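Local coordinates for protein carboxyl esterase NP (Bacillus subtilis, PDB 4CCW) that hydrolyses carboxylic esters to an alcohol and a carboxylate, as a carboxylesterase of the alpha/beta hydrolase superfamily, at residues C32-I37 with Q43-A48; T135-L140 with Y222-E227. All coordinates share one frame; numbering follows the deposited sequence.

Interaction 1. Residues C32-I37 with Q43-A48; sequences CKSFYI and QTHVIA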
loop_
_atom_site.group_PDB
_atom_site.type_symbol
_atom_site.label_atom_id
_atom_site.label_comp_id
_atom_site.label_asym_id
_atom_site.label_seq_id
_atom_site.Cartn_x
_atom_site.Cartn_y
_atom_site.Cartn_z
ATOM N N CYS A 32 11.737 -0.185 15.881
ATOM C CA CYS A 32 10.715 0.728 15.387
ATOM C C CYS A 32 9.877 1.325 16.511
ATOM O O CYS A 32 9.912 0.847 17.652
ATOM C CB CYS A 32 9.817 0.024 14.376
ATOM S SG CYS A 32 8.717 -1.190 15.132
ATOM N N LYS A 33 9.142 2.384 16.186
ATOM C CA LYS A 33 8.159 2.943 17.103
ATOM C C LYS A 33 6.814 3.113 16.416
ATOM O O LYS A 33 6.738 3.552 15.264
ATOM C CB LYS A 33 8.640 4.261 17.727
ATOM C CG LYS A 33 8.899 5.406 16.761
ATOM C CD LYS A 33 9.177 6.688 17.527
ATOM C CE LYS A 33 9.677 7.793 16.614
ATOM N NZ LYS A 33 10.017 9.027 17.376
ATOM N N SER A 34 5.763 2.727 17.130
ATOM C CA SER A 34 4.390 2.930 16.691
ATOM C C SER A 34 3.855 4.195 17.332
ATOM O O SER A 34 4.077 4.435 18.517
ATOM C CB SER A 34 3.521 1.748 17.107
ATOM O OG SER A 34 3.867 0.590 16.375
ATOM N N PHE A 35 3.159 5.006 16.546
ATOM C CA PHE A 35 2.577 6.243 17.051
ATOM C C PHE A 35 1.444 6.732 16.155
ATOM O O PHE A 35 1.241 6.217 15.048
ATOM C CB PHE A 35 3.650 7.329 17.241
ATOM C CG PHE A 35 4.313 7.776 15.967
ATOM C CD1 PHE A 35 5.370 7.050 15.420
ATOM C CD2 PHE A 35 3.901 8.938 15.329
ATOM C CE1 PHE A 35 5.992 7.469 14.253
ATOM C CE2 PHE A 35 4.515 9.361 14.160
ATOM C CZ PHE A 35 5.562 8.626 13.623
ATOM N N TYR A 36 0.713 7.727 16.648
ATOM C CA TYR A 36 -0.403 8.288 15.903
ATOM C C TYR A 36 -0.139 9.735 15.498
ATOM O O TYR A 36 0.490 10.507 16.234
ATOM C CB TYR A 36 -1.705 8.171 16.703
ATOM C CG TYR A 36 -2.258 6.763 16.778
ATOM C CD1 TYR A 36 -3.131 6.281 15.796
ATOM C CD2 TYR A 36 -1.913 5.905 17.827
ATOM C CE1 TYR A 36 -3.644 4.996 15.863
ATOM C CE2 TYR A 36 -2.423 4.610 17.896
ATOM C CZ TYR A 36 -3.290 4.163 16.916
ATOM O OH TYR A 36 -3.806 2.877 16.961
ATOM N N ILE A 37 -0.625 10.075 14.311
ATOM C CA ILE A 37 -0.555 11.423 13.772
ATOM C C ILE A 37 -1.978 11.903 13.527
ATOM O O ILE A 37 -2.765 11.218 12.882
ATOM C CB ILE A 37 0.245 11.445 12.451
ATOM C CG1 ILE A 37 1.743 11.468 12.749
ATOM C CG2 ILE A 37 -0.131 12.643 11.591
ATOM C CD1 ILE A 37 2.580 11.023 11.575
ATOM N N GLN A 43 -7.039 10.022 13.231
ATOM C CA GLN A 43 -5.757 9.569 13.769
ATOM C C GLN A 43 -5.163 8.459 12.914
ATOM O O GLN A 43 -5.787 7.412 12.700
ATOM C CB GLN A 43 -5.903 9.107 15.223
ATOM C CG GLN A 43 -6.443 10.174 16.172
ATOM C CD GLN A 43 -5.418 11.230 16.544
ATOM O OE1 GLN A 43 -4.223 11.071 16.304
ATOM N NE2 GLN A 43 -5.883 12.312 17.154
ATOM N N THR A 44 -3.932 8.694 12.463
ATOM C CA THR A 44 -3.274 7.847 11.487
ATOM C C THR A 44 -2.073 7.150 12.123
ATOM O O THR A 44 -1.187 7.797 12.675
ATOM C CB THR A 44 -2.833 8.698 10.279
ATOM O OG1 THR A 44 -3.999 9.263 9.673
ATOM C CG2 THR A 44 -2.095 7.873 9.244
ATOM N N HIS A 45 -2.070 5.825 12.051
ATOM C CA HIS A 45 -1.036 5.020 12.674
ATOM C C HIS A 45 0.186 4.945 11.795
ATOM O O HIS A 45 0.087 4.763 10.573
ATOM C CB HIS A 45 -1.591 3.633 13.000
ATOM C CG HIS A 45 -0.685 2.801 13.867
ATOM N ND1 HIS A 45 0.141 1.866 13.363
ATOM C CD2 HIS A 45 -0.488 2.798 15.241
ATOM C CE1 HIS A 45 0.839 1.298 14.368
ATOM N NE2 HIS A 45 0.449 1.866 15.514
ATOM N N VAL A 46 1.350 5.130 12.412
ATOM C CA VAL A 46 2.629 5.137 11.700
ATOM C C VAL A 46 3.644 4.289 12.458
ATOM O O VAL A 46 3.708 4.321 13.697
ATOM C CB VAL A 46 3.189 6.576 11.530
ATOM C CG1 VAL A 46 4.480 6.583 10.710
ATOM C CG2 VAL A 46 2.173 7.484 10.865
ATOM N N ILE A 47 4.426 3.525 11.703
ATOM C CA ILE A 47 5.581 2.803 12.231
ATOM C C ILE A 47 6.858 3.412 11.629
ATOM O O ILE A 47 7.041 3.408 10.407
ATOM C CB ILE A 47 5.502 1.304 11.886
ATOM C CG1 ILE A 47 4.153 0.728 12.324
ATOM C CG2 ILE A 47 6.641 0.545 12.550
ATOM C CD1 ILE A 47 3.750 -0.523 11.585
ATOM N N ALA A 48 7.730 3.957 12.482
ATOM C CA ALA A 48 8.983 4.565 12.028
ATOM C C ALA A 48 10.182 3.679 12.331
ATOM O O ALA A 48 10.280 3.108 13.414
ATOM C CB ALA A 48 9.177 5.944 12.651
#

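Interaction 2. Residues T135-L140 with Y222-E227; sequences TMNFLL and YVFTDE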
loop_
_atom_site.group_PDB
_atom_site.type_symbol
_atom_site.label_atom_id
_atom_site.label_comp_id
_atom_site.label_asym_id
_atom_site.label_seq_id
_atom_site.Cartn_x
_atom_site.Cartn_y
_atom_site.Cartn_z
ATOM N N THR A 135 -0.348 6.513 -3.985
ATOM C CA THR A 135 0.926 7.123 -4.367
ATOM C C THR A 135 0.803 7.875 -5.691
ATOM O O THR A 135 1.224 9.034 -5.781
ATOM C CB THR A 135 2.084 6.096 -4.407
ATOM O OG1 THR A 135 2.317 5.608 -3.077
ATOM C CG2 THR A 135 3.382 6.758 -4.909
ATOM N N MET A 136 0.207 7.246 -6.700
ATOM C CA MET A 136 0.060 7.888 -7.997
ATOM C C MET A 136 -0.831 9.129 -7.862
ATOM O O MET A 136 -0.517 10.185 -8.401
ATOM C CB MET A 136 -0.520 6.917 -9.039
ATOM C CG MET A 136 -0.596 7.495 -10.443
ATOM S SD MET A 136 1.058 7.735 -11.107
ATOM C CE MET A 136 1.331 6.214 -11.950
ATOM N N ASN A 137 -1.922 8.998 -7.120
ATOM C CA ASN A 137 -2.842 10.115 -6.950
ATOM C C ASN A 137 -2.108 11.312 -6.308
ATOM O O ASN A 137 -2.289 12.477 -6.715
ATOM C CB ASN A 137 -4.055 9.676 -6.105
ATOM C CG ASN A 137 -5.089 10.783 -5.933
ATOM O OD1 ASN A 137 -5.699 11.250 -6.899
ATOM N ND2 ASN A 137 -5.308 11.184 -4.693
ATOM N N PHE A 138 -1.248 11.014 -5.338
ATOM C CA PHE A 138 -0.534 12.063 -4.584
ATOM C C PHE A 138 0.538 12.751 -5.421
ATOM O O PHE A 138 0.645 13.984 -5.422
ATOM C CB PHE A 138 0.059 11.489 -3.291
ATOM C CG PHE A 138 0.644 12.526 -2.361
ATOM C CD1 PHE A 138 -0.186 13.344 -1.596
ATOM C CD2 PHE A 138 2.017 12.661 -2.226
ATOM C CE1 PHE A 138 0.349 14.282 -0.717
ATOM C CE2 PHE A 138 2.561 13.592 -1.356
ATOM C CZ PHE A 138 1.725 14.403 -0.600
ATOM N N LEU A 139 1.346 11.965 -6.120
ATOM C CA LEU A 139 2.424 12.549 -6.916
ATOM C C LEU A 139 1.876 13.391 -8.073
ATOM O O LEU A 139 2.519 14.355 -8.481
ATOM C CB LEU A 139 3.427 11.477 -7.387
ATOM C CG LEU A 139 2.989 10.467 -8.454
ATOM C CD1 LEU A 139 3.274 11.009 -9.852
ATOM C CD2 LEU A 139 3.689 9.121 -8.248
ATOM N N LEU A 140 0.700 13.039 -8.596
ATOM C CA LEU A 140 0.089 13.829 -9.668
ATOM C C LEU A 140 -0.433 15.161 -9.149
ATOM O O LEU A 140 -0.385 16.167 -9.851
ATOM C CB LEU A 140 -1.036 13.060 -10.365
ATOM C CG LEU A 140 -0.639 11.886 -11.267
ATOM C CD1 LEU A 140 -1.875 11.226 -11.841
ATOM C CD2 LEU A 140 0.286 12.314 -12.397
ATOM N N TYR A 222 -9.529 3.837 -9.119
ATOM C CA TYR A 222 -9.564 4.801 -10.208
ATOM C C TYR A 222 -8.527 4.433 -11.252
ATOM O O TYR A 222 -7.464 3.924 -10.914
ATOM C CB TYR A 222 -9.318 6.231 -9.675
ATOM C CG TYR A 222 -9.337 7.308 -10.755
ATOM C CD1 TYR A 222 -10.508 7.575 -11.483
ATOM C CD2 TYR A 222 -8.192 8.047 -11.059
ATOM C CE1 TYR A 222 -10.542 8.548 -12.470
ATOM C CE2 TYR A 222 -8.220 9.025 -12.044
ATOM C CZ TYR A 222 -9.394 9.267 -12.743
ATOM O OH TYR A 222 -9.435 10.212 -13.737
ATOM N N VAL A 223 -8.867 4.662 -12.517
ATOM C CA VAL A 223 -7.928 4.522 -13.632
ATOM C C VAL A 223 -7.655 5.915 -14.177
ATOM O O VAL A 223 -8.573 6.613 -14.607
ATOM C CB VAL A 223 -8.531 3.623 -14.729
ATOM C CG1 VAL A 223 -7.637 3.611 -15.979
ATOM C CG2 VAL A 223 -8.674 2.201 -14.185
ATOM N N PHE A 224 -6.400 6.339 -14.143
ATOM C CA PHE A 224 -6.066 7.696 -14.579
ATOM C C PHE A 224 -6.230 7.831 -16.087
ATOM O O PHE A 224 -5.937 6.896 -16.826
ATOM C CB PHE A 224 -4.643 8.068 -14.133
ATOM C CG PHE A 224 -4.505 8.154 -12.643
ATOM C CD1 PHE A 224 -4.774 9.354 -11.976
ATOM C CD2 PHE A 224 -4.161 7.029 -11.897
ATOM C CE1 PHE A 224 -4.679 9.430 -10.583
ATOM C CE2 PHE A 224 -4.094 7.095 -10.504
ATOM C CZ PHE A 224 -4.334 8.301 -9.850
ATOM N N THR A 225 -6.684 8.998 -16.533
ATOM C CA THR A 225 -6.857 9.240 -17.953
ATOM C C THR A 225 -5.495 9.344 -18.653
ATOM O O THR A 225 -4.437 9.481 -18.010
ATOM C CB THR A 225 -7.627 10.547 -18.221
ATOM O OG1 THR A 225 -6.833 11.669 -17.794
ATOM C CG2 THR A 225 -9.003 10.539 -17.511
ATOM N N ASP A 226 -5.525 9.289 -19.981
ATOM C CA ASP A 226 -4.321 9.482 -20.781
ATOM C C ASP A 226 -3.627 10.787 -20.406
ATOM O O ASP A 226 -2.410 10.811 -20.159
ATOM C CB ASP A 226 -4.676 9.520 -22.268
ATOM C CG ASP A 226 -5.081 8.161 -22.819
ATOM O OD1 ASP A 226 -5.103 7.179 -22.057
ATOM O OD2 ASP A 226 -5.375 8.084 -24.039
ATOM N N GLU A 227 -4.423 11.859 -20.344
ATOM C CA GLU A 227 -3.901 13.180 -20.030
ATOM C C GLU A 227 -3.318 13.254 -18.623
ATOM O O GLU A 227 -2.259 13.837 -18.434
ATOM C CB GLU A 227 -4.960 14.272 -20.272
ATOM C CG GLU A 227 -5.146 14.650 -21.747
ATOM C CD GLU A 227 -3.844 14.833 -22.541
ATOM O OE1 GLU A 227 -3.071 15.777 -22.266
ATOM O OE2 GLU A 227 -3.594 14.022 -23.473
#

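Interaction 1. Residues C32-I37 with Q43-A48
Tyr-36 and His-45 face each other as a non-hydrogen-bonded pair, and their rings meet as a T-shaped stack. The imidazole brings its edge to the phenol: CD2 of His-45 stands over one face near the rim, 3.5 Å from CZ of Tyr-36. The ring centroids are 5.0 Å apart and the planes lie at 68°. With CG of His-45 anti to its backbone N (chi1 -170°), the imidazole also reaches Ser-34, whose CB lies 3.5 Å from NE2 of His-45. Tyr-21 packs roughly perpendicular to the imidazole, while the phenol OH makes a weak hydrogen bond to Lys-94 O.

The two segments are arms of a beta hairpin, and successive pairs put their side chains on alternate faces of the sheet. In this antiparallel start to the alpha/beta hydrolase sheet, strand 42-49 also pairs with strand 82-86.

On the face opposite the two rings, Ile-37 sends CD1 diagonally to CG2 of Val-46, 3.6 Å away, rather than to its direct partner Thr-44. With Thr-44 it forms two backbone hydrogen bonds, from Ile-37 N to Thr-44 O at 2.9 Å and from Thr-44 N to Ile-37 O at 2.8 Å. Phe-35 lies alongside Val-46, its first torsion (chi1 64°) turning the ring over that side chain. CB of Val-46 makes a CH-pi contact 4.0 Å from the Phe-35 ring centroid, and the methyl of Ala-48 sits at the ring's edge. Helix 104-118 covers this face: Leu-118 touches Phe-35 and Ile-37, and Trp-110 hydrogen-bonds to Thr-44 OG1.

Interaction 2. Residues T135-L140 with Y222-E227
NH2 of Arg-255 grips both the carbonyl O of Phe-224, by a hydrogen bond, and OD1 of Asp-226, by a salt bridge, and so holds the backbone behind the Phe-224 ring that packs on Met-136 and Leu-140, one helical turn apart. No hydrogen bond joins the two segments, and the ring carries the contact. A first torsion near 180° (chi1 -175°) swings CG of Met-136 over one face as a CH-pi donor, 4.0 Å from the Phe-224 centroid. Leu-140 arrives obliquely, its CD1 3.5 Å from CD1 of Phe-224. Between them CZ points at the helix backbone, 3.7 Å from N of Asn-137, whose CB meets the ring edge. The amide of Asn-137 turns to other partners, OD1 to Arg-141 NE and ND2 to Arg-104 O.

Tyr-222 closes the ring's second face, with its CD2 above the centre, so that the phenyl is sandwiched between Tyr-222 and Met-136. Just beyond, Thr-225 is the N-cap of helix 226-230. Helix 130-141 leaves the GxSxG sequence Gly-127 to Gly-131, whose last residues already belong to it; the Phe-224 loop thus packs, away from the ligand pocket, on the far part of the helix that leaves the probable nucleophile elbow of the alpha/beta hydrolase fold.

In the fold
The hairpin of interaction 1 is complete well before the helix of interaction 2 begins; the centres are about 27 Å apart and the nearest atoms about 12 Å apart. Interaction 1 is part of the mixed sheet itself, as the antiparallel strands 32-39 and 42-49, whereas interaction 2 joins helix 130-141, which follows strand 123-128 and packs on strand 146-152, to the loop before helix 226-230. Helix 104-118 connects the two neighbourhoods, since it covers the hairpin through Leu-118 and meets Phe-138 of helix 130-141 through Phe-115. Neither contact lies at the ligand pocket, which includes Ser-129 and His-273; they join parts of the surrounding framework.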